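Local coordinates for protein adenosine 5'-monophosphoramidase HNT1 (Candida albicans, PDB 6IQ1) that probably hydrolyses adenosine 5'-monophosphoramidate substrates such as AMP-NH2 to AMP, working as a homodimer of the histidine-triad nucleotide-binding family, at residues L71-L75 with K76-N80; T128-D131 with K132-K135; L136-K139 with L140-L144. One frame throughout, in Å; residues are numbered along the deposited sequence.

Contact 1 (L71-L75 with K76-N80); sequences LTKVL and KLDEN
Thr72 and Lys73 offer the carbonyls that catch the chain as it leaves helix 58-74. Lys73 O accepts from Lys76 N at 3.1 Å, and Thr72 O from Asp78 N at 3.2 Å. Lys76, whose N makes the first of these bonds, has positive phi (68°), a left-handed helical conformation that breaks the helix and starts the short 3-10 turn 77-79. Apolar contact lies on the inward side, where Leu75 and Leu77 run side by side with CD2 of Leu75 3.9 Å from CD1 of Leu77; CB of Thr72 also lies 4.1 Å from CB of Leu77. Asp78 meets Lys73 through the lysine's methylenes: its OD2 stands 3.4 Å from Lys73 CG, while Asp78 OD2 and Lys73 NZ remain 5.7 Å apart, too far for a salt bridge. With chi1 of Thr72 at 64°, OG1 is hydrogen-bonded to Lys69 O, back along the helix, which satisfies the buried hydroxyl. Lys76, long and exposed, forms a salt bridge with Glu143 of the second subunit. Leu75 packs on Leu109 and Pro111 of strand 107-112, Leu77 on Tyr88 of strand 87-94, and Val74 and Leu75 meet Leu140 of the second subunit.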
ATOM      1  N   LEU D  71       2.966  -9.415   9.827  1.00 30.49           N
ATOM      2  CA  LEU D  71       2.767  -8.433  10.893  1.00 31.68           C
ATOM      3  C   LEU D  71       1.304  -8.341  11.328  1.00 32.93           C
ATOM      4  O   LEU D  71       1.032  -8.090  12.510  1.00 34.72           O
ATOM      5  CB  LEU D  71       3.280  -7.054  10.463  1.00 27.58           C
ATOM      6  CG  LEU D  71       4.797  -6.891  10.418  1.00 32.89           C
ATOM      7  CD1 LEU D  71       5.163  -5.713   9.529  1.00 27.35           C
ATOM      8  CD2 LEU D  71       5.376  -6.745  11.829  1.00 26.46           C
ATOM      9  N   THR D  72       0.348  -8.528  10.407  1.00 30.14           N
ATOM     10  CA  THR D  72      -1.053  -8.562  10.829  1.00 31.11           C
ATOM     11  C   THR D  72      -1.324  -9.744  11.762  1.00 30.37           C
ATOM     12  O   THR D  72      -2.255  -9.695  12.567  1.00 31.66           O
ATOM     13  CB  THR D  72      -2.020  -8.603   9.624  1.00 31.93           C
ATOM     14  OG1 THR D  72      -1.852  -9.815   8.872  1.00 30.70           O
ATOM     15  CG2 THR D  72      -1.828  -7.404   8.705  1.00 27.19           C
ATOM     16  N   LYS D  73      -0.517 -10.806  11.689  1.00 32.16           N
ATOM     17  CA  LYS D  73      -0.638 -11.868  12.688  1.00 34.12           C
ATOM     18  C   LYS D  73      -0.058 -11.440  14.032  1.00 38.36           C
ATOM     19  O   LYS D  73      -0.655 -11.712  15.080  1.00 40.54           O
ATOM     20  CB  LYS D  73       0.040 -13.148  12.207  1.00 35.21           C
ATOM     21  CG  LYS D  73      -0.680 -13.855  11.064  1.00 34.83           C
ATOM     22  CD  LYS D  73       0.117 -15.068  10.614  1.00 40.72           C
ATOM     23  CE  LYS D  73      -0.164 -15.402   9.159  1.00 45.69           C
ATOM     24  NZ  LYS D  73       0.225 -16.794   8.838  1.00 54.68           N
ATOM     25  N   VAL D  74       1.104 -10.771  14.024  1.00 35.83           N
ATOM     26  CA  VAL D  74       1.683 -10.250  15.259  1.00 33.87           C
ATOM     27  C   VAL D  74       0.722  -9.292  15.941  1.00 37.98           C
ATOM     28  O   VAL D  74       0.567  -9.317  17.167  1.00 39.45           O
ATOM     29  CB  VAL D  74       3.030  -9.565  14.983  1.00 36.85           C
ATOM     30  CG1 VAL D  74       3.644  -9.133  16.297  1.00 33.65           C
ATOM     31  CG2 VAL D  74       3.977 -10.491  14.204  1.00 33.02           C
ATOM     32  N   LEU D  75       0.056  -8.434  15.165  1.00 37.03           N
ATOM     33  CA  LEU D  75      -0.861  -7.446  15.721  1.00 32.06           C
ATOM     34  C   LEU D  75      -2.261  -7.999  15.981  1.00 33.55           C
ATOM     35  O   LEU D  75      -3.118  -7.250  16.447  1.00 34.37           O
ATOM     36  CB  LEU D  75      -0.966  -6.244  14.783  1.00 31.75           C
ATOM     37  CG  LEU D  75       0.073  -5.128  14.789  1.00 29.77           C
ATOM     38  CD1 LEU D  75       1.491  -5.646  14.567  1.00 32.29           C
ATOM     39  CD2 LEU D  75      -0.293  -4.139  13.726  1.00 25.51           C
ATOM     40  N   LYS D  76      -2.519  -9.267  15.655  1.00 38.99           N
ATOM     41  CA  LYS D  76      -3.794  -9.962  15.847  1.00 38.75           C
ATOM     42  C   LYS D  76      -4.909  -9.439  14.948  1.00 38.70           C
ATOM     43  O   LYS D  76      -6.065  -9.881  15.088  1.00 38.14           O
ATOM     44  CB  LYS D  76      -4.258  -9.919  17.310  1.00 45.65           C
ATOM     45  CG  LYS D  76      -3.563 -10.928  18.247  1.00 43.71           C
ATOM     46  CD  LYS D  76      -4.123 -10.820  19.669  1.00 45.87           C
ATOM     47  CE  LYS D  76      -4.213 -12.177  20.356  1.00 48.31           C
ATOM     48  NZ  LYS D  76      -2.959 -12.514  21.095  1.00 54.50           N
ATOM     49  N   LEU D  77      -4.597  -8.513  14.028  1.00 35.44           N
ATOM     50  CA  LEU D  77      -5.556  -8.072  13.019  1.00 30.19           C
ATOM     51  C   LEU D  77      -6.085  -9.223  12.168  1.00 34.79           C
ATOM     52  O   LEU D  77      -7.153  -9.087  11.558  1.00 36.00           O
ATOM     53  CB  LEU D  77      -4.909  -7.042  12.094  1.00 33.03           C
ATOM     54  CG  LEU D  77      -4.448  -5.700  12.679  1.00 35.53           C
ATOM     55  CD1 LEU D  77      -3.588  -4.910  11.692  1.00 32.16           C
ATOM     56  CD2 LEU D  77      -5.654  -4.887  13.094  1.00 37.70           C
ATOM     57  N   ASP D  78      -5.369 -10.349  12.093  1.00 32.42           N
ATOM     58  CA  ASP D  78      -5.831 -11.415  11.213  1.00 36.52           C
ATOM     59  C   ASP D  78      -7.017 -12.167  11.791  1.00 38.06           C
ATOM     60  O   ASP D  78      -7.560 -13.042  11.110  1.00 34.65           O
ATOM     61  CB  ASP D  78      -4.694 -12.396  10.892  1.00 31.16           C
ATOM     62  CG  ASP D  78      -4.281 -13.243  12.077  1.00 33.42           C
ATOM     63  OD1 ASP D  78      -4.274 -12.746  13.218  1.00 38.61           O
ATOM     64  OD2 ASP D  78      -3.950 -14.425  11.864  1.00 36.80           O
ATOM     65  N   GLU D  79      -7.435 -11.839  13.013  1.00 38.37           N
ATOM     66  CA  GLU D  79      -8.486 -12.587  13.687  1.00 40.32           C
ATOM     67  C   GLU D  79      -9.878 -12.113  13.298  1.00 39.49           C
ATOM     68  O   GLU D  79     -10.851 -12.831  13.549  1.00 37.77           O
ATOM     69  CB  GLU D  79      -8.283 -12.503  15.209  1.00 42.08           C
ATOM     70  CG  GLU D  79      -6.942 -13.121  15.664  1.00 41.68           C
ATOM     71  CD  GLU D  79      -6.830 -13.357  17.170  1.00 44.58           C
ATOM     72  OE1 GLU D  79      -7.775 -13.029  17.921  1.00 47.35           O
ATOM     73  OE2 GLU D  79      -5.780 -13.876  17.603  1.00 50.63           O
ATOM     74  N   ASN D  80      -9.990 -10.944  12.667  1.00 36.65           N
ATOM     75  CA  ASN D  80     -11.268 -10.401  12.225  1.00 32.47           C
ATOM     76  C   ASN D  80     -11.412 -10.650  10.724  1.00 34.95           C
ATOM     77  O   ASN D  80     -10.921  -9.877   9.896  1.00 32.81           O
ATOM     78  CB  ASN D  80     -11.373  -8.920  12.561  1.00 32.52           C
ATOM     79  CG  ASN D  80     -12.655  -8.304  12.046  1.00 36.91           C
ATOM     80  OD1 ASN D  80     -13.621  -9.009  11.737  1.00 36.72           O
ATOM     81  ND2 ASN D  80     -12.672  -6.979  11.942  1.00 37.29           N
TER

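Contact 2 (T128-D131 with K132-K135); sequences TDFD and KLGK
The carbonyl of Asp129 receives Leu133 N at 2.8 Å in a nearly straight bond (N-H...O 167°), the first of three that open helix 130-147. Phe130 O then holds Gly134 N at 2.9 Å, and Asp131 O holds Lys135 N at 3.0 Å. Asp129 occupies the N-cap position, yet its carboxylate makes no capping bond; its CB instead lies 4.0 Å from CD of the extended Lys132 chain. Leu133 is the buried member of the group. Its branched end crosses Thr128 at about a right angle, CG lying 3.8 Å from Thr128 OG1, and its CD1 comes obliquely to the Phe130 ring, 4.2 Å from CD1 of that ring. Thr128 packs on Pro36 of the second subunit, and Phe130 and Leu133 both rest on its Phe20, which suits the apolar side chains of Phe130 and Leu133. On the exposed side Asp131 and Lys135 lie alongside each other. A bend at chi4 (97°) brings Lys135 NZ beside Asp131 CB, but NZ stays 4.5 Å from OD2, beyond salt-bridge distance. Backbone bonds thus fix this first turn, while the acidic residues at its amino end would probably interact favourably with the helix dipole, and the nearby lysines, whose charged atoms stay beyond salt-bridge distance, may add a weak long-range attraction.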
ATOM      1  N   THR D 128     -16.182  11.374 -14.421  1.00 48.07           N
ATOM      2  CA  THR D 128     -15.582  10.720 -15.574  1.00 45.20           C
ATOM      3  C   THR D 128     -16.649  10.030 -16.413  1.00 43.40           C
ATOM      4  O   THR D 128     -17.839   9.991 -16.074  1.00 41.97           O
ATOM      5  CB  THR D 128     -14.504   9.707 -15.167  1.00 43.13           C
ATOM      6  OG1 THR D 128     -13.710   9.374 -16.317  1.00 38.31           O
ATOM      7  CG2 THR D 128     -15.148   8.428 -14.625  1.00 43.46           C
ATOM      8  N   ASP D 129     -16.175   9.399 -17.479  1.00 41.58           N
ATOM      9  CA  ASP D 129     -16.994   9.035 -18.619  1.00 40.38           C
ATOM     10  C   ASP D 129     -16.412   7.796 -19.272  1.00 36.41           C
ATOM     11  O   ASP D 129     -15.192   7.609 -19.252  1.00 31.33           O
ATOM     12  CB  ASP D 129     -16.958  10.209 -19.590  1.00 43.92           C
ATOM     13  CG  ASP D 129     -18.251  10.458 -20.224  1.00 52.46           C
ATOM     14  OD1 ASP D 129     -19.208   9.765 -19.825  1.00 64.02           O
ATOM     15  OD2 ASP D 129     -18.306  11.319 -21.137  1.00 66.66           O
ATOM     16  N   PHE D 130     -17.259   6.998 -19.924  1.00 34.82           N
ATOM     17  CA  PHE D 130     -16.714   5.849 -20.641  1.00 33.52           C
ATOM     18  C   PHE D 130     -15.926   6.281 -21.876  1.00 33.46           C
ATOM     19  O   PHE D 130     -14.991   5.587 -22.276  1.00 32.06           O
ATOM     20  CB  PHE D 130     -17.821   4.878 -21.021  1.00 31.35           C
ATOM     21  CG  PHE D 130     -18.200   3.925 -19.929  1.00 27.83           C
ATOM     22  CD1 PHE D 130     -17.243   3.363 -19.115  1.00 29.97           C
ATOM     23  CD2 PHE D 130     -19.532   3.587 -19.722  1.00 30.12           C
ATOM     24  CE1 PHE D 130     -17.599   2.483 -18.086  1.00 29.02           C
ATOM     25  CE2 PHE D 130     -19.906   2.705 -18.711  1.00 30.90           C
ATOM     26  CZ  PHE D 130     -18.932   2.153 -17.884  1.00 29.96           C
ATOM     27  N   ASP D 131     -16.268   7.427 -22.479  1.00 38.46           N
ATOM     28  CA  ASP D 131     -15.425   7.972 -23.542  1.00 39.80           C
ATOM     29  C   ASP D 131     -14.040   8.314 -23.011  1.00 36.24           C
ATOM     30  O   ASP D 131     -13.027   7.925 -23.600  1.00 33.35           O
ATOM     31  CB  ASP D 131     -16.043   9.229 -24.169  1.00 41.69           C
ATOM     32  CG  ASP D 131     -17.379   8.973 -24.843  1.00 57.57           C
ATOM     33  OD1 ASP D 131     -17.606   7.849 -25.355  1.00 58.42           O
ATOM     34  OD2 ASP D 131     -18.208   9.918 -24.866  1.00 68.18           O
ATOM     35  N   LYS D 132     -13.985   9.075 -21.909  1.00 38.10           N
ATOM     36  CA  LYS D 132     -12.705   9.476 -21.326  1.00 36.01           C
ATOM     37  C   LYS D 132     -11.925   8.273 -20.812  1.00 33.63           C
ATOM     38  O   LYS D 132     -10.712   8.182 -21.028  1.00 37.42           O
ATOM     39  CB  LYS D 132     -12.924  10.488 -20.205  1.00 37.50           C
ATOM     40  CG  LYS D 132     -13.166  11.888 -20.715  1.00 44.94           C
ATOM     41  CD  LYS D 132     -13.915  12.739 -19.707  1.00 47.38           C
ATOM     42  CE  LYS D 132     -14.424  14.016 -20.367  1.00 54.74           C
ATOM     43  NZ  LYS D 132     -15.021  14.939 -19.361  1.00 63.78           N
ATOM     44  N   LEU D 133     -12.601   7.327 -20.151  1.00 33.73           N
ATOM     45  CA  LEU D 133     -11.915   6.117 -19.709  1.00 32.57           C
ATOM     46  C   LEU D 133     -11.370   5.335 -20.893  1.00 31.74           C
ATOM     47  O   LEU D 133     -10.230   4.852 -20.850  1.00 29.09           O
ATOM     48  CB  LEU D 133     -12.851   5.252 -18.869  1.00 30.70           C
ATOM     49  CG  LEU D 133     -13.127   5.850 -17.486  1.00 31.82           C
ATOM     50  CD1 LEU D 133     -14.310   5.173 -16.798  1.00 32.20           C
ATOM     51  CD2 LEU D 133     -11.871   5.778 -16.626  1.00 31.01           C
ATOM     52  N   GLY D 134     -12.157   5.234 -21.970  1.00 30.33           N
ATOM     53  CA  GLY D 134     -11.725   4.481 -23.141  1.00 28.81           C
ATOM     54  C   GLY D 134     -10.509   5.085 -23.825  1.00 33.79           C
ATOM     55  O   GLY D 134      -9.581   4.370 -24.206  1.00 33.23           O
ATOM     56  N   LYS D 135     -10.500   6.415 -23.999  1.00 33.07           N
ATOM     57  CA  LYS D 135      -9.357   7.051 -24.645  1.00 32.65           C
ATOM     58  C   LYS D 135      -8.136   7.012 -23.746  1.00 38.20           C
ATOM     59  O   LYS D 135      -7.008   6.836 -24.225  1.00 38.71           O
ATOM     60  CB  LYS D 135      -9.686   8.494 -25.043  1.00 35.80           C
ATOM     61  CG  LYS D 135     -11.068   8.640 -25.705  1.00 44.35           C
ATOM     62  CD  LYS D 135     -11.412  10.071 -26.122  1.00 48.68           C
ATOM     63  CE  LYS D 135     -12.636  10.128 -27.077  1.00 51.98           C
ATOM     64  NZ  LYS D 135     -13.953  10.438 -26.382  1.00 52.46           N
TER

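Contact 3 (L136-K139 with L140-L144); sequences LHEK and LKEEL
Lys141 lays its methylene chain obliquely against the imidazole of His137, CE lying 3.7 Å from His137 CE1. The bends at chi2 and chi3 of Lys141 bring these carbons near the ring while NZ ends 5.2 Å from His137 ND1. His137 NE2 has its hydrogen-bond partner in another chain, the backbone O of Lys21 of the second subunit; histidine suits the place because one ring can both touch the lysine methylenes and hydrogen-bond through NE2. Glu138 and Glu142, one turn apart, extend side by side with their carboxylate planes 70° apart. OE2 of Glu138 stands 4.0 Å from OE1 of Glu142, a proximity of like charges that probably costs some energy, though the exposure of both residues should let water screen it. Beneath this pair Glu142 N is bonded to Glu138 O at 3.1 Å, nearly straight at 168°. Leu136 and Leu140 make the apolar step: CD1 of Leu136 is 4.1 Å from CG of Leu140. Helical bonds set the same i to i+4 spacing elsewhere, with Leu140 N at 3.0 Å from Leu136 O, Lys141 N at 3.1 Å from His137 O, and a weak bond from Glu143 N to Lys139 O at 3.3 Å. This side of helix 130-147, mostly leucine with His137, lies against the second subunit: His137 and Leu140 pack on Leu32 of its strand 28-32, Leu144 on Leu22 of its strand 21-24, and Leu136 on its Glu39.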
ATOM      1  N   LEU D 136      -8.345   7.138 -22.440  1.00 34.91           N
ATOM      2  CA  LEU D 136      -7.245   6.962 -21.507  1.00 32.50           C
ATOM      3  C   LEU D 136      -6.723   5.531 -21.557  1.00 37.96           C
ATOM      4  O   LEU D 136      -5.511   5.290 -21.468  1.00 39.27           O
ATOM      5  CB  LEU D 136      -7.712   7.323 -20.097  1.00 30.71           C
ATOM      6  CG  LEU D 136      -6.701   7.005 -19.000  1.00 32.24           C
ATOM      7  CD1 LEU D 136      -5.441   7.879 -19.123  1.00 32.21           C
ATOM      8  CD2 LEU D 136      -7.359   7.163 -17.658  1.00 32.38           C
ATOM      9  N   HIS D 137      -7.633   4.566 -21.712  1.00 34.97           N
ATOM     10  CA  HIS D 137      -7.232   3.172 -21.720  1.00 33.08           C
ATOM     11  C   HIS D 137      -6.435   2.828 -22.969  1.00 37.80           C
ATOM     12  O   HIS D 137      -5.530   1.979 -22.918  1.00 37.97           O
ATOM     13  CB  HIS D 137      -8.460   2.280 -21.619  1.00 33.03           C
ATOM     14  CG  HIS D 137      -8.161   0.826 -21.794  1.00 34.41           C
ATOM     15  ND1 HIS D 137      -8.509   0.127 -22.927  1.00 33.78           N
ATOM     16  CD2 HIS D 137      -7.546  -0.059 -20.976  1.00 28.48           C
ATOM     17  CE1 HIS D 137      -8.127  -1.131 -22.796  1.00 35.83           C
ATOM     18  NE2 HIS D 137      -7.537  -1.268 -21.622  1.00 31.58           N
ATOM     19  N   GLU D 138      -6.766   3.455 -24.100  1.00 38.86           N
ATOM     20  CA  GLU D 138      -5.988   3.224 -25.311  1.00 39.38           C
ATOM     21  C   GLU D 138      -4.602   3.845 -25.182  1.00 42.66           C
ATOM     22  O   GLU D 138      -3.609   3.255 -25.625  1.00 38.54           O
ATOM     23  CB  GLU D 138      -6.734   3.771 -26.527  1.00 38.73           C
ATOM     24  CG  GLU D 138      -5.987   3.609 -27.842  1.00 53.99           C
ATOM     25  CD  GLU D 138      -6.487   4.553 -28.929  1.00 65.45           C
ATOM     26  OE1 GLU D 138      -7.615   5.082 -28.799  1.00 65.26           O
ATOM     27  OE2 GLU D 138      -5.742   4.778 -29.911  1.00 68.49           O
ATOM     28  N   LYS D 139      -4.508   5.015 -24.541  1.00 36.62           N
ATOM     29  CA  LYS D 139      -3.210   5.656 -24.377  1.00 36.49           C
ATOM     30  C   LYS D 139      -2.294   4.836 -23.472  1.00 38.27           C
ATOM     31  O   LYS D 139      -1.101   4.690 -23.757  1.00 36.78           O
ATOM     32  CB  LYS D 139      -3.390   7.072 -23.830  1.00 39.05           C
ATOM     33  CG  LYS D 139      -2.112   7.657 -23.229  1.00 46.50           C
ATOM     34  CD  LYS D 139      -2.279   9.095 -22.747  1.00 44.51           C
ATOM     35  CE  LYS D 139      -1.067   9.500 -21.900  1.00 52.03           C
ATOM     36  NZ  LYS D 139      -1.021  10.951 -21.528  1.00 58.43           N
ATOM     37  N   LEU D 140      -2.836   4.274 -22.386  1.00 38.20           N
ATOM     38  CA  LEU D 140      -2.017   3.465 -21.486  1.00 37.91           C
ATOM     39  C   LEU D 140      -1.633   2.126 -22.107  1.00 36.69           C
ATOM     40  O   LEU D 140      -0.551   1.602 -21.824  1.00 34.88           O
ATOM     41  CB  LEU D 140      -2.753   3.240 -20.172  1.00 32.96           C
ATOM     42  CG  LEU D 140      -3.053   4.503 -19.379  1.00 34.05           C
ATOM     43  CD1 LEU D 140      -3.828   4.119 -18.128  1.00 32.52           C
ATOM     44  CD2 LEU D 140      -1.764   5.247 -19.039  1.00 34.80           C
ATOM     45  N   LYS D 141      -2.496   1.556 -22.946  1.00 39.19           N
ATOM     46  CA  LYS D 141      -2.138   0.312 -23.618  1.00 39.87           C
ATOM     47  C   LYS D 141      -0.958   0.506 -24.563  1.00 38.28           C
ATOM     48  O   LYS D 141      -0.042  -0.323 -24.584  1.00 40.48           O
ATOM     49  CB  LYS D 141      -3.347  -0.260 -24.366  1.00 37.25           C
ATOM     50  CG  LYS D 141      -4.030  -1.380 -23.604  1.00 38.89           C
ATOM     51  CD  LYS D 141      -4.513  -2.457 -24.535  1.00 45.47           C
ATOM     52  CE  LYS D 141      -5.613  -1.915 -25.443  1.00 56.33           C
ATOM     53  NZ  LYS D 141      -6.154  -2.944 -26.382  1.00 56.65           N
ATOM     54  N   GLU D 142      -0.953   1.591 -25.348  1.00 40.32           N
ATOM     55  CA  GLU D 142       0.194   1.881 -26.208  1.00 42.17           C
ATOM     56  C   GLU D 142       1.476   1.920 -25.385  1.00 41.62           C
ATOM     57  O   GLU D 142       2.485   1.299 -25.741  1.00 44.62           O
ATOM     58  CB  GLU D 142      -0.005   3.207 -26.964  1.00 40.18           C
ATOM     59  CG  GLU D 142      -1.054   3.133 -28.089  1.00 52.88           C
ATOM     60  CD  GLU D 142      -1.376   4.488 -28.764  1.00 66.04           C
ATOM     61  OE1 GLU D 142      -1.706   4.482 -29.976  1.00 72.84           O
ATOM     62  OE2 GLU D 142      -1.314   5.553 -28.098  1.00 61.25           O
ATOM     63  N   GLU D 143       1.432   2.618 -24.253  1.00 38.47           N
ATOM     64  CA  GLU D 143       2.596   2.713 -23.393  1.00 37.72           C
ATOM     65  C   GLU D 143       2.984   1.347 -22.830  1.00 39.65           C
ATOM     66  O   GLU D 143       4.173   1.021 -22.737  1.00 42.43           O
ATOM     67  CB  GLU D 143       2.311   3.713 -22.282  1.00 35.55           C
ATOM     68  CG  GLU D 143       3.514   3.980 -21.416  1.00 45.13           C
ATOM     69  CD  GLU D 143       4.635   4.681 -22.166  1.00 54.68           C
ATOM     70  OE1 GLU D 143       4.328   5.491 -23.079  1.00 54.89           O
ATOM     71  OE2 GLU D 143       5.819   4.420 -21.832  1.00 53.80           O
ATOM     72  N   LEU D 144       1.997   0.525 -22.468  1.00 38.15           N
ATOM     73  CA  LEU D 144       2.297  -0.822 -21.983  1.00 38.03           C
ATOM     74  C   LEU D 144       2.997  -1.659 -23.051  1.00 41.69           C
ATOM     75  O   LEU D 144       3.895  -2.452 -22.739  1.00 43.34           O
ATOM     76  CB  LEU D 144       1.013  -1.519 -21.521  1.00 34.75           C
ATOM     77  CG  LEU D 144       1.157  -2.983 -21.085  1.00 35.40           C
ATOM     78  CD1 LEU D 144       2.230  -3.138 -20.011  1.00 30.24           C
ATOM     79  CD2 LEU D 144      -0.173  -3.546 -20.605  1.00 33.53           C
TER

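How the contacts relate
Contacts 2 and 3 are adjoining parts of helix 130-147 and its start, their centres 12 Å apart, whereas contact 1 closes the much earlier helix 58-74. Within one chain contact 1 lies far from both, its nearest atoms about 30 Å from contact 2 and about 29 Å from contact 3. The dimer brings them together: residues 74-76 of one subunit meet residues 140 and 143 of the other, the Lys76-Glu143 ion pair being a salt bridge in one direction and long and weak in the other. Contact 1 is also the one close to the nucleotide site, the side chain of Leu75 being about 10 Å from those of His108 and Asp33, which probably bind AMP, as in related proteins; contacts 2 and 3 lie away from the nucleotide and zinc sites.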